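Local coordinates for protein pyridoxine 4-oxidase (Mesorhizobium loti, PDB 4HA6) that probably uses its bound FAD to oxidise the 4-hydroxymethyl group of pyridoxine to the aldehyde pyridoxal, as a member of the GMC oxidoreductase family, at residues 46-51 against 310-315; 141-146 against 182-187; 149-154 against 337-342. All coordinates share one frame; numbering follows the deposited sequence.

Contact 1 of 3, residues 46-51 against 310-315; sequences AAWPAL and RLQHSE. With PXM (4-(aminomethyl)-5-(hydroxymethyl)-2-methylpyridin-3-ol), chain J.
Ala46 meets His313 where a short 3-10 segment faces the irregular run that leads into strand 314-320, and the backbones are nearest at Ala46 and Gln312, with their CA atoms 4.8 Å apart. Two ring N-H groups then tie the segments together, one donated from each side. NE1 of Trp48 donates its N-H to the backbone O of Gln312 at 2.8 Å. The acceptor sits at the edge of the indole, near its plane, while NE1 approaches that carbonyl from a position tilted out of the carbonyl plane. In the other direction NE2 of His313 donates to Ala46 O at 2.9 Å, nearly straight at 168°. This oxygen lies almost exactly in the imidazole plane. The two rings are oblique to each other, with planes at 48°, and CD2 of His313 comes 4.0 Å from Trp48 NE1.

Trp48 and Ser314 line the pyridoxamine pocket of this GMC oxidoreductase, probably the substrate site, where the FAD-binding part of the chain meets the antiparallel sheet. Trp48 CG lies between its backbone N and carbonyl carbon (chi1 76°). From there the indole can point NE1 at the Gln312 carbonyl while its far corner, CH2, reaches C2 of the bound pyridoxamine at 3.9 Å. Pro49 CD packs on one face of the indole, toward the rim. Ser314 brings OG to within 3.1 Å of pyridoxamine C6. The Gln312 chain bends at chi2 and brings its amide end near the ligand's C5A, though which atom of that end is nitrogen is doubtful. The ligand is also hydrogen-bonded to His444 O and His445 ND1. The FAD also lies close to Trp48, about 4 Å from its side chain.

Contact 2 of 3, residues 141-146 against 182-187; sequences LPIHLP and PNSLNI
Ile187 O comes obliquely toward the His144 imidazole, and the backbone N of Pro146, a neighbour in the same segment, lies over the centre of one face of that ring. NE2 of His144 is hydrogen-bonded to Glu149. A second flat group, the Asn186 amide, crosses Leu141 at about a right angle, with Leu141 CD2 3.6 Å from Asn186 CG. The Ile143 side chain runs beside Asn186, pointing the same way.

The backbones form a single antiparallel beta bridge, with His144 and Leu185 as a hydrogen-bonded pair. His144 N donates to Leu185 O at 2.7 Å, and Leu185 N returns the bond to His144 O at 2.9 Å. Beyond the bridge Asn186 is the centre of an inverse gamma turn, and its side chain takes over the pairing. ND2 donates to Pro142 O at 3.0 Å, tilted from the carbonyl plane, and Asn186 CA adds a CA-H...O contact to the same oxygen. The bridge thus joins the chain that follows strand 141-142 to the run before strand 187-188. His490, which binds FAD, lies next to Asn186 on helix 490-506.

At the other end the packing is mostly apolar. Pro146 crosses Leu185 at about a right angle, with Pro146 CG 3.9 Å from Leu185 CD1. Pro182 CG touches a carbonyl oxygen, Pro146 O, at 3.6 Å. Leu145 CG is anti to its carbonyl carbon (chi1 -65°), and an extended chi2 carries the chain on to the Ser184 hydroxyl. The methyl CD2 of Leu145 ends 3.2 Å from Ser184 OG.

Contact 3 of 3, residues 149-154 against 337-342; sequences EVSPLA and CGVAPI
Leu153, Ala154 and Cys337 make the first apolar group. The Cys337 sulfur, held anti to its backbone N (chi1 179°), extends toward the start of helix 152-163. SG lies 3.9 Å from Leu153 CG and 4.0 Å from Ala154 CA. The thiol therefore settles against a leucine branch point and the helix backbone. Val339 makes the second group. Leu153 CD2 reaches Val339 CA at 4.1 Å, and both valine methyls face Ser151, with CG1 4.1 Å from Ser151 OG.

No polar interaction crosses between the segments. Ser151 is the N-cap residue, and its OG accepts a weak bond from Leu153 N at 3.1 Å. The Ser151 backbone N is bonded to Glu315 OE1 of strand 314-320. Strand 333-338 pairs with that strand, so the helix start is also fixed to the sheet. The contact joins the N-terminal end of this helix to the end of strand 333-338.

What holds the two segments is dispersion between buried alkyl groups, a sulfur and the Ser151 side chain. Their directional bonds lie within 149-154 or run to other parts of the chain, as in the backbone bonds of Cys337 with Ser316 and Gly338 with Ser357.

All three contacts are largely buried, but they lie in different surroundings. Contact 1 borders the bound pyridoxamine, whereas contact 3 sits farther out, with its centre about 22 Å from the centre of the chain. Their chemistry differs accordingly: ring N-H donors in contact 1, backbone pairing in contact 2, apolar groups in contact 3. Contacts 1 and 3 reach the same antiparallel sheet through neighbouring strands 314-320 and 333-338, where His313 O probably bonds to Val339 N. Contacts 1 and 2 meet where Glu315 O probably bonds to Asn183 N and where Leu311 packs on Pro146. Contacts 2 and 3 touch through Pro182 against Val150.

Contact 1 of 3, residues 46-51 against 310-315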
ATOM      1  N   ALA A  46      -1.374 -17.054  -6.641  1.00 32.51           N
ATOM      2  CA  ALA A  46      -0.727 -17.893  -5.633  1.00 31.61           C
ATOM      3  C   ALA A  46       0.807 -17.835  -5.680  1.00 27.29           C
ATOM      4  O   ALA A  46       1.483 -18.452  -4.862  1.00 34.56           O
ATOM      5  CB  ALA A  46      -1.210 -19.342  -5.778  1.00 23.08           C
ATOM      6  N   ALA A  47       1.352 -17.088  -6.634  1.00 29.32           N
ATOM      7  CA  ALA A  47       2.800 -16.994  -6.786  1.00 30.63           C
ATOM      8  C   ALA A  47       3.383 -15.680  -6.253  1.00 35.42           C
ATOM      9  O   ALA A  47       4.597 -15.482  -6.306  1.00 33.44           O
ATOM     10  CB  ALA A  47       3.186 -17.194  -8.248  1.00 36.75           C
ATOM     11  N   TRP A  48       2.525 -14.798  -5.736  1.00 39.31           N
ATOM     12  CA  TRP A  48       2.953 -13.460  -5.299  1.00 31.25           C
ATOM     13  C   TRP A  48       4.177 -13.384  -4.356  1.00 41.13           C
ATOM     14  O   TRP A  48       5.029 -12.512  -4.547  1.00 37.14           O
ATOM     15  CB  TRP A  48       1.765 -12.605  -4.792  1.00 31.42           C
ATOM     16  CG  TRP A  48       1.232 -12.926  -3.410  1.00 33.23           C
ATOM     17  CD1 TRP A  48       0.252 -13.832  -3.093  1.00 42.26           C
ATOM     18  CD2 TRP A  48       1.634 -12.322  -2.168  1.00 40.01           C
ATOM     19  NE1 TRP A  48       0.030 -13.839  -1.727  1.00 31.52           N
ATOM     20  CE2 TRP A  48       0.866 -12.922  -1.140  1.00 40.97           C
ATOM     21  CE3 TRP A  48       2.574 -11.339  -1.823  1.00 35.73           C
ATOM     22  CZ2 TRP A  48       1.010 -12.570   0.206  1.00 42.26           C
ATOM     23  CZ3 TRP A  48       2.721 -10.994  -0.479  1.00 27.60           C
ATOM     24  CH2 TRP A  48       1.939 -11.606   0.514  1.00 40.49           C
ATOM     25  N   PRO A  49       4.282 -14.291  -3.356  1.00 32.88           N
ATOM     26  CA  PRO A  49       5.475 -14.194  -2.502  1.00 34.89           C
ATOM     27  C   PRO A  49       6.778 -14.551  -3.231  1.00 36.07           C
ATOM     28  O   PRO A  49       7.812 -13.948  -2.929  1.00 34.81           O
ATOM     29  CB  PRO A  49       5.195 -15.216  -1.389  1.00 32.90           C
ATOM     30  CG  PRO A  49       3.715 -15.419  -1.406  1.00 29.50           C
ATOM     31  CD  PRO A  49       3.350 -15.319  -2.857  1.00 34.23           C
ATOM     32  N   ALA A  50       6.732 -15.504  -4.162  1.00 35.49           N
ATOM     33  CA  ALA A  50       7.923 -15.917  -4.913  1.00 41.77           C
ATOM     34  C   ALA A  50       8.468 -14.786  -5.790  1.00 44.61           C
ATOM     35  O   ALA A  50       9.652 -14.781  -6.146  1.00 41.95           O
ATOM     36  CB  ALA A  50       7.624 -17.158  -5.757  1.00 32.10           C
ATOM     37  N   LEU A  51       7.592 -13.842  -6.138  1.00 36.01           N
ATOM     38  CA  LEU A  51       7.958 -12.653  -6.914  1.00 36.99           C
ATOM     39  C   LEU A  51       9.053 -11.801  -6.254  1.00 41.97           C
ATOM     40  O   LEU A  51       9.836 -11.137  -6.950  1.00 30.11           O
ATOM     41  CB  LEU A  51       6.721 -11.785  -7.178  1.00 38.98           C
ATOM     42  CG  LEU A  51       5.900 -12.013  -8.452  1.00 50.21           C
ATOM     43  CD1 LEU A  51       5.571 -13.485  -8.662  1.00 42.93           C
ATOM     44  CD2 LEU A  51       4.619 -11.187  -8.417  1.00 33.35           C
ATOM     45  N   ARG A 310      -6.438 -21.590  -3.083  1.00 33.56           N
ATOM     46  CA  ARG A 310      -6.880 -21.488  -4.469  0.56 29.46           C
ATOM     47  C   ARG A 310      -7.053 -20.017  -4.834  1.00 30.28           C
ATOM     48  O   ARG A 310      -7.661 -19.674  -5.858  1.00 30.75           O
ATOM     49  CB  ARG A 310      -8.165 -22.286  -4.681  0.56 30.77           C
ATOM     50  CG  ARG A 310      -7.956 -23.787  -4.494  0.56 32.12           C
ATOM     51  CD  ARG A 310      -9.255 -24.499  -4.153  0.56 28.02           C
ATOM     52  NE  ARG A 310     -10.188 -24.556  -5.276  0.56 28.91           N
ATOM     53  CZ  ARG A 310     -10.642 -25.687  -5.811  0.56 32.15           C
ATOM     54  NH1 ARG A 310     -10.254 -26.861  -5.326  0.56 33.25           N
ATOM     55  NH2 ARG A 310     -11.491 -25.648  -6.830  0.56 33.11           N
ATOM     56  N   LEU A 311      -6.486 -19.162  -3.990  1.00 18.31           N
ATOM     57  CA  LEU A 311      -6.509 -17.727  -4.200  1.00 29.82           C
ATOM     58  C   LEU A 311      -5.112 -17.146  -3.974  1.00 28.16           C
ATOM     59  O   LEU A 311      -4.220 -17.289  -4.830  1.00 31.24           O
ATOM     60  CB  LEU A 311      -7.540 -17.064  -3.269  1.00 32.17           C
ATOM     61  CG  LEU A 311      -9.022 -17.319  -3.588  1.00 29.21           C
ATOM     62  CD1 LEU A 311      -9.958 -16.786  -2.484  1.00 19.26           C
ATOM     63  CD2 LEU A 311      -9.380 -16.714  -4.930  1.00 19.68           C
ATOM     64  N   GLN A 312      -4.918 -16.530  -2.806  1.00 33.22           N
ATOM     65  CA  GLN A 312      -3.747 -15.696  -2.547  1.00 35.34           C
ATOM     66  C   GLN A 312      -3.102 -15.933  -1.170  1.00 37.68           C
ATOM     67  O   GLN A 312      -2.309 -15.100  -0.700  1.00 30.89           O
ATOM     68  CB  GLN A 312      -4.159 -14.226  -2.665  1.00 33.58           C
ATOM     69  CG  GLN A 312      -5.256 -13.833  -1.664  1.00 29.01           C
ATOM     70  CD  GLN A 312      -4.929 -12.541  -0.923  1.00 38.32           C
ATOM     71  OE1 GLN A 312      -5.794 -11.938  -0.287  1.00 44.23           O
ATOM     72  NE2 GLN A 312      -3.672 -12.115  -1.001  1.00 49.61           N
ATOM     73  N   HIS A 313      -3.461 -17.050  -0.532  1.00 30.36           N
ATOM     74  CA  HIS A 313      -2.886 -17.493   0.754  1.00 32.66           C
ATOM     75  C   HIS A 313      -3.390 -16.750   1.997  1.00 29.91           C
ATOM     76  O   HIS A 313      -3.624 -17.359   3.047  1.00 32.74           O
ATOM     77  CB  HIS A 313      -1.346 -17.496   0.726  1.00 38.87           C
ATOM     78  CG  HIS A 313      -0.764 -18.235  -0.439  1.00 42.68           C
ATOM     79  ND1 HIS A 313      -0.708 -19.611  -0.495  1.00 30.11           N
ATOM     80  CD2 HIS A 313      -0.206 -17.787  -1.591  1.00 41.51           C
ATOM     81  CE1 HIS A 313      -0.144 -19.979  -1.634  1.00 43.63           C
ATOM     82  NE2 HIS A 313       0.169 -18.892  -2.316  1.00 34.70           N
ATOM     83  N   SER A 314      -3.531 -15.434   1.886  1.00 31.87           N
ATOM     84  CA  SER A 314      -4.040 -14.628   2.989  1.00 29.04           C
ATOM     85  C   SER A 314      -5.455 -14.205   2.638  1.00 21.96           C
ATOM     86  O   SER A 314      -5.668 -13.134   2.067  1.00 11.82           O
ATOM     87  CB  SER A 314      -3.165 -13.399   3.183  1.00 19.00           C
ATOM     88  OG  SER A 314      -3.549 -12.695   4.346  1.00 32.71           O
ATOM     89  N   GLU A 315      -6.416 -15.055   2.985  1.00 11.17           N
ATOM     90  CA  GLU A 315      -7.729 -15.019   2.368  1.00 10.74           C
ATOM     91  C   GLU A 315      -8.754 -14.181   3.113  1.00 11.28           C
ATOM     92  O   GLU A 315      -9.751 -13.763   2.518  1.00 15.21           O
ATOM     93  CB  GLU A 315      -8.266 -16.448   2.196  1.00 15.79           C
ATOM     94  CG  GLU A 315      -7.317 -17.390   1.472  1.00 29.68           C
ATOM     95  CD  GLU A 315      -8.008 -18.637   0.951  1.00 30.25           C
ATOM     96  OE1 GLU A 315      -9.150 -18.911   1.380  1.00 18.45           O
ATOM     97  OE2 GLU A 315      -7.409 -19.329   0.099  1.00 28.38           O
TER
HETATM   98  N1  PXM J 609      -0.414 -10.513   3.793  1.00 36.80           N
HETATM   99  C2  PXM J 609       0.519  -9.608   3.505  1.00 25.41           C
HETATM  100  C2A PXM J 609       1.920  -9.713   4.020  1.00 27.14           C
HETATM  101  C3  PXM J 609       0.125  -8.554   2.695  1.00 27.23           C
HETATM  102  O3  PXM J 609       1.051  -7.588   2.367  1.00 32.93           O
HETATM  103  C4  PXM J 609      -1.196  -8.440   2.209  1.00 48.66           C
HETATM  104  C5  PXM J 609      -2.139  -9.448   2.565  1.00 31.64           C
HETATM  105  C5A PXM J 609      -3.590  -9.518   2.131  1.00 32.04           C
HETATM  106  O5  PXM J 609      -4.223  -8.337   1.780  1.00 30.17           O
HETATM  107  C6  PXM J 609      -1.678 -10.489   3.378  1.00 38.81           C
HETATM  108  C4A PXM J 609      -1.504  -7.253   1.341  1.00 33.77           C
HETATM  109  N4  PXM J 609      -1.062  -6.002   1.883  1.00 12.68           N

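Contact 2 of 3, residues 141-146 against 182-187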
ATOM      1  N   LEU A 141     -11.399  -1.765 -12.985  1.00 10.23           N
ATOM      2  CA  LEU A 141     -10.767  -2.691 -12.040  1.00 12.19           C
ATOM      3  C   LEU A 141     -11.774  -3.712 -11.535  1.00 14.93           C
ATOM      4  O   LEU A 141     -12.662  -3.357 -10.752  1.00 10.96           O
ATOM      5  CB  LEU A 141     -10.247  -1.924 -10.807  1.00 12.07           C
ATOM      6  CG  LEU A 141      -8.899  -2.248 -10.146  1.00 15.46           C
ATOM      7  CD1 LEU A 141      -8.926  -1.985  -8.634  1.00  5.97           C
ATOM      8  CD2 LEU A 141      -8.382  -3.639 -10.467  1.00 12.02           C
ATOM      9  N   PRO A 142     -11.631  -4.983 -11.958  1.00 13.22           N
ATOM     10  CA  PRO A 142     -12.514  -6.036 -11.441  1.00 11.94           C
ATOM     11  C   PRO A 142     -12.320  -6.222  -9.941  1.00 16.41           C
ATOM     12  O   PRO A 142     -11.182  -6.286  -9.461  1.00 13.98           O
ATOM     13  CB  PRO A 142     -12.033  -7.295 -12.172  1.00 12.84           C
ATOM     14  CG  PRO A 142     -11.359  -6.790 -13.403  1.00 19.56           C
ATOM     15  CD  PRO A 142     -10.717  -5.488 -13.000  1.00 19.20           C
ATOM     16  N   ILE A 143     -13.425  -6.291  -9.206  1.00 12.85           N
ATOM     17  CA  ILE A 143     -13.379  -6.671  -7.802  1.00 13.07           C
ATOM     18  C   ILE A 143     -14.091  -8.018  -7.667  1.00 17.77           C
ATOM     19  O   ILE A 143     -15.266  -8.148  -8.027  1.00 20.99           O
ATOM     20  CB  ILE A 143     -14.082  -5.638  -6.877  1.00  9.16           C
ATOM     21  CG1 ILE A 143     -13.758  -4.191  -7.282  1.00  9.03           C
ATOM     22  CG2 ILE A 143     -13.754  -5.930  -5.394  1.00  9.17           C
ATOM     23  CD1 ILE A 143     -12.254  -3.885  -7.423  1.00 10.19           C
ATOM     24  N   HIS A 144     -13.389  -9.017  -7.144  1.00 15.53           N
ATOM     25  CA  HIS A 144     -13.961 -10.359  -7.017  1.00 13.72           C
ATOM     26  C   HIS A 144     -14.308 -10.646  -5.562  1.00 15.88           C
ATOM     27  O   HIS A 144     -13.518 -10.344  -4.658  1.00 15.39           O
ATOM     28  CB  HIS A 144     -12.951 -11.382  -7.556  1.00 15.41           C
ATOM     29  CG  HIS A 144     -13.333 -12.816  -7.340  1.00 21.66           C
ATOM     30  ND1 HIS A 144     -14.606 -13.300  -7.562  1.00 20.12           N
ATOM     31  CD2 HIS A 144     -12.587 -13.881  -6.953  1.00 16.55           C
ATOM     32  CE1 HIS A 144     -14.630 -14.598  -7.308  1.00 20.81           C
ATOM     33  NE2 HIS A 144     -13.418 -14.976  -6.938  1.00 23.39           N
ATOM     34  N   LEU A 145     -15.495 -11.209  -5.340  1.00 13.62           N
ATOM     35  CA  LEU A 145     -15.928 -11.638  -4.011  1.00 11.40           C
ATOM     36  C   LEU A 145     -15.851 -13.161  -3.959  1.00 13.42           C
ATOM     37  O   LEU A 145     -16.736 -13.845  -4.473  1.00 10.20           O
ATOM     38  CB  LEU A 145     -17.375 -11.198  -3.737  1.00  9.23           C
ATOM     39  CG  LEU A 145     -17.711  -9.703  -3.643  1.00 22.79           C
ATOM     40  CD1 LEU A 145     -19.190  -9.465  -3.336  1.00 25.07           C
ATOM     41  CD2 LEU A 145     -16.844  -9.014  -2.610  1.00 13.20           C
ATOM     42  N   PRO A 146     -14.787 -13.702  -3.347  1.00 16.09           N
ATOM     43  CA  PRO A 146     -14.630 -15.158  -3.359  1.00 14.16           C
ATOM     44  C   PRO A 146     -15.682 -15.830  -2.483  1.00 16.68           C
ATOM     45  O   PRO A 146     -16.042 -15.280  -1.441  1.00 17.09           O
ATOM     46  CB  PRO A 146     -13.236 -15.362  -2.751  1.00 15.98           C
ATOM     47  CG  PRO A 146     -12.527 -14.029  -2.930  1.00 12.53           C
ATOM     48  CD  PRO A 146     -13.637 -13.029  -2.721  1.00 13.52           C
ATOM     49  N   PRO A 182     -14.394 -13.154   3.499  1.00 10.92           N
ATOM     50  CA  PRO A 182     -13.216 -13.329   2.642  1.00 12.60           C
ATOM     51  C   PRO A 182     -12.798 -11.968   2.092  1.00 12.23           C
ATOM     52  O   PRO A 182     -13.676 -11.141   1.822  1.00 10.09           O
ATOM     53  CB  PRO A 182     -13.742 -14.193   1.482  1.00 11.92           C
ATOM     54  CG  PRO A 182     -14.987 -14.847   2.002  1.00  9.93           C
ATOM     55  CD  PRO A 182     -15.577 -13.875   2.993  1.00 12.34           C
ATOM     56  N   ASN A 183     -11.498 -11.733   1.932  1.00  6.45           N
ATOM     57  CA  ASN A 183     -11.034 -10.503   1.298  1.00  8.08           C
ATOM     58  C   ASN A 183     -11.537 -10.402  -0.130  1.00  9.17           C
ATOM     59  O   ASN A 183     -11.515 -11.388  -0.864  1.00  9.06           O
ATOM     60  CB  ASN A 183      -9.504 -10.453   1.271  1.00 11.11           C
ATOM     61  CG  ASN A 183      -8.890 -10.591   2.651  1.00  9.73           C
ATOM     62  OD1 ASN A 183      -9.509 -10.233   3.645  1.00  9.34           O
ATOM     63  ND2 ASN A 183      -7.670 -11.122   2.714  1.00  8.30           N
ATOM     64  N   SER A 184     -11.995  -9.218  -0.528  1.00  7.76           N
ATOM     65  CA  SER A 184     -12.246  -8.948  -1.938  1.00  8.55           C
ATOM     66  C   SER A 184     -10.900  -8.897  -2.645  1.00 11.17           C
ATOM     67  O   SER A 184      -9.906  -8.478  -2.041  1.00  7.06           O
ATOM     68  CB  SER A 184     -12.994  -7.625  -2.115  1.00  8.40           C
ATOM     69  OG  SER A 184     -14.242  -7.646  -1.416  1.00 14.54           O
ATOM     70  N   LEU A 185     -10.864  -9.327  -3.908  1.00 11.52           N
ATOM     71  CA  LEU A 185      -9.599  -9.477  -4.638  1.00 11.65           C
ATOM     72  C   LEU A 185      -9.661  -8.916  -6.059  1.00 10.98           C
ATOM     73  O   LEU A 185     -10.709  -8.985  -6.714  1.00 11.37           O
ATOM     74  CB  LEU A 185      -9.204 -10.949  -4.714  1.00 16.14           C
ATOM     75  CG  LEU A 185      -8.932 -11.702  -3.415  1.00 16.43           C
ATOM     76  CD1 LEU A 185      -8.817 -13.182  -3.693  1.00 17.29           C
ATOM     77  CD2 LEU A 185      -7.661 -11.191  -2.782  1.00 16.62           C
ATOM     78  N   ASN A 186      -8.544  -8.369  -6.540  1.00  7.92           N
ATOM     79  CA  ASN A 186      -8.467  -7.949  -7.940  1.00 11.65           C
ATOM     80  C   ASN A 186      -8.041  -9.124  -8.794  1.00 12.71           C
ATOM     81  O   ASN A 186      -6.869  -9.233  -9.176  1.00  8.47           O
ATOM     82  CB  ASN A 186      -7.499  -6.781  -8.153  1.00  8.12           C
ATOM     83  CG  ASN A 186      -7.918  -5.517  -7.417  1.00 19.11           C
ATOM     84  OD1 ASN A 186      -7.069  -4.794  -6.889  1.00 11.84           O
ATOM     85  ND2 ASN A 186      -9.226  -5.238  -7.386  1.00 11.48           N
ATOM     86  N   ILE A 187      -9.002 -10.004  -9.069  1.00 16.94           N
ATOM     87  CA  ILE A 187      -8.795 -11.212  -9.867  1.00  9.87           C
ATOM     88  C   ILE A 187      -9.969 -11.318 -10.839  1.00 16.88           C
ATOM     89  O   ILE A 187     -11.105 -10.982 -10.489  1.00 16.83           O
ATOM     90  CB  ILE A 187      -8.736 -12.483  -8.971  1.00 19.20           C
ATOM     91  CG1 ILE A 187      -7.563 -12.414  -7.989  1.00 25.45           C
ATOM     92  CG2 ILE A 187      -8.615 -13.753  -9.806  1.00 30.95           C
ATOM     93  CD1 ILE A 187      -7.413 -13.657  -7.106  1.00 29.95           C
TER

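Contact 3 of 3, residues 149-154 against 337-342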
ATOM      1  N   GLU A 149     -14.444 -20.744  -3.826  1.00 13.83           N
ATOM      2  CA  GLU A 149     -13.015 -21.045  -3.793  1.00 14.91           C
ATOM      3  C   GLU A 149     -12.330 -20.711  -2.466  1.00 14.07           C
ATOM      4  O   GLU A 149     -11.121 -20.908  -2.326  1.00 17.74           O
ATOM      5  CB  GLU A 149     -12.294 -20.324  -4.928  1.00 28.36           C
ATOM      6  CG  GLU A 149     -12.374 -18.814  -4.827  1.00 18.59           C
ATOM      7  CD  GLU A 149     -13.437 -18.256  -5.730  1.00 32.64           C
ATOM      8  OE1 GLU A 149     -14.608 -18.105  -5.278  1.00 26.91           O
ATOM      9  OE2 GLU A 149     -13.092 -17.990  -6.903  1.00 18.86           O
ATOM     10  N   VAL A 150     -13.086 -20.221  -1.487  1.00 12.41           N
ATOM     11  CA  VAL A 150     -12.501 -19.943  -0.169  1.00 11.17           C
ATOM     12  C   VAL A 150     -12.059 -21.227   0.534  1.00 15.29           C
ATOM     13  O   VAL A 150     -12.817 -22.201   0.620  1.00 12.37           O
ATOM     14  CB  VAL A 150     -13.471 -19.161   0.739  1.00 13.29           C
ATOM     15  CG1 VAL A 150     -12.904 -19.024   2.140  1.00 15.04           C
ATOM     16  CG2 VAL A 150     -13.768 -17.794   0.152  1.00  9.53           C
ATOM     17  N   SER A 151     -10.827 -21.224   1.033  1.00 15.28           N
ATOM     18  CA  SER A 151     -10.268 -22.375   1.745  1.00 13.26           C
ATOM     19  C   SER A 151     -11.121 -22.822   2.947  1.00 14.90           C
ATOM     20  O   SER A 151     -11.617 -21.990   3.710  1.00 10.85           O
ATOM     21  CB  SER A 151      -8.854 -22.033   2.217  1.00 19.77           C
ATOM     22  OG  SER A 151      -8.438 -22.911   3.237  1.00 15.26           O
ATOM     23  N   PRO A 152     -11.291 -24.147   3.126  1.00 15.01           N
ATOM     24  CA  PRO A 152     -12.054 -24.601   4.292  1.00 14.07           C
ATOM     25  C   PRO A 152     -11.452 -24.098   5.610  1.00 10.94           C
ATOM     26  O   PRO A 152     -12.211 -23.845   6.549  1.00 11.36           O
ATOM     27  CB  PRO A 152     -11.995 -26.139   4.189  1.00 17.47           C
ATOM     28  CG  PRO A 152     -10.930 -26.446   3.200  1.00 19.00           C
ATOM     29  CD  PRO A 152     -10.877 -25.265   2.261  1.00 14.01           C
ATOM     30  N   LEU A 153     -10.125 -23.935   5.668  1.00 11.98           N
ATOM     31  CA  LEU A 153      -9.465 -23.262   6.801  1.00 16.98           C
ATOM     32  C   LEU A 153      -9.989 -21.838   7.015  1.00  9.32           C
ATOM     33  O   LEU A 153     -10.315 -21.451   8.144  1.00  8.55           O
ATOM     34  CB  LEU A 153      -7.933 -23.219   6.613  1.00 13.79           C
ATOM     35  CG  LEU A 153      -7.106 -22.472   7.671  1.00 21.36           C
ATOM     36  CD1 LEU A 153      -7.497 -22.862   9.108  1.00 18.09           C
ATOM     37  CD2 LEU A 153      -5.608 -22.694   7.466  1.00 15.91           C
ATOM     38  N   ALA A 154     -10.061 -21.059   5.935  1.00  8.31           N
ATOM     39  CA  ALA A 154     -10.556 -19.682   6.020  1.00  6.84           C
ATOM     40  C   ALA A 154     -12.028 -19.631   6.423  1.00  8.53           C
ATOM     41  O   ALA A 154     -12.444 -18.749   7.186  1.00  6.52           O
ATOM     42  CB  ALA A 154     -10.335 -18.941   4.714  1.00  9.45           C
ATOM     43  N   CYS A 337      -6.319 -14.659   8.455  1.00 10.50           N
ATOM     44  CA  CYS A 337      -6.077 -16.091   8.358  1.00 12.88           C
ATOM     45  C   CYS A 337      -5.080 -16.402   7.244  1.00 13.31           C
ATOM     46  O   CYS A 337      -5.426 -16.317   6.067  1.00 11.39           O
ATOM     47  CB  CYS A 337      -7.390 -16.830   8.104  1.00 13.57           C
ATOM     48  SG  CYS A 337      -7.169 -18.613   7.957  1.00 13.87           S
ATOM     49  N   GLY A 338      -3.843 -16.739   7.610  1.00 15.79           N
ATOM     50  CA  GLY A 338      -2.832 -17.113   6.629  1.00 12.12           C
ATOM     51  C   GLY A 338      -2.833 -18.615   6.383  1.00 31.25           C
ATOM     52  O   GLY A 338      -2.363 -19.386   7.224  1.00 27.35           O
ATOM     53  N   VAL A 339      -3.363 -19.040   5.237  1.00 28.54           N
ATOM     54  CA  VAL A 339      -3.378 -20.463   4.885  1.00 32.12           C
ATOM     55  C   VAL A 339      -1.950 -21.058   4.813  1.00 36.96           C
ATOM     56  O   VAL A 339      -1.749 -22.253   5.053  1.00 39.19           O
ATOM     57  CB  VAL A 339      -4.187 -20.724   3.582  1.00 47.31           C
ATOM     58  CG1 VAL A 339      -4.383 -22.231   3.349  1.00 29.25           C
ATOM     59  CG2 VAL A 339      -5.545 -20.008   3.639  1.00 26.80           C
ATOM     60  N   ALA A 340      -0.966 -20.209   4.516  1.00 27.89           N
ATOM     61  CA  ALA A 340       0.450 -20.591   4.581  1.00 27.36           C
ATOM     62  C   ALA A 340       1.038 -20.344   5.974  1.00 33.70           C
ATOM     63  O   ALA A 340       0.730 -19.337   6.612  1.00 29.47           O
ATOM     64  CB  ALA A 340       1.241 -19.830   3.555  1.00 20.90           C
ATOM     65  N   PRO A 341       1.906 -21.255   6.441  1.00 29.01           N
ATOM     66  CA  PRO A 341       2.519 -21.167   7.779  1.00 27.00           C
ATOM     67  C   PRO A 341       3.560 -20.036   7.893  1.00 29.96           C
ATOM     68  O   PRO A 341       4.748 -20.301   8.075  1.00 29.10           O
ATOM     69  CB  PRO A 341       3.192 -22.535   7.943  1.00 23.85           C
ATOM     70  CG  PRO A 341       3.478 -22.987   6.523  1.00 38.18           C
ATOM     71  CD  PRO A 341       2.322 -22.467   5.706  1.00 23.10           C
ATOM     72  N   ILE A 342       3.100 -18.790   7.813  1.00 21.90           N
ATOM     73  CA  ILE A 342       3.977 -17.625   7.712  1.00 23.99           C
ATOM     74  C   ILE A 342       4.625 -17.186   9.040  1.00 17.60           C
ATOM     75  O   ILE A 342       3.933 -16.873  10.001  1.00 19.11           O
ATOM     76  CB  ILE A 342       3.203 -16.443   7.082  1.00 19.43           C
ATOM     77  CG1 ILE A 342       2.830 -16.777   5.630  1.00 32.61           C
ATOM     78  CG2 ILE A 342       4.004 -15.150   7.176  1.00 16.12           C
ATOM     79  CD1 ILE A 342       2.159 -15.642   4.871  1.00 25.11           C
TER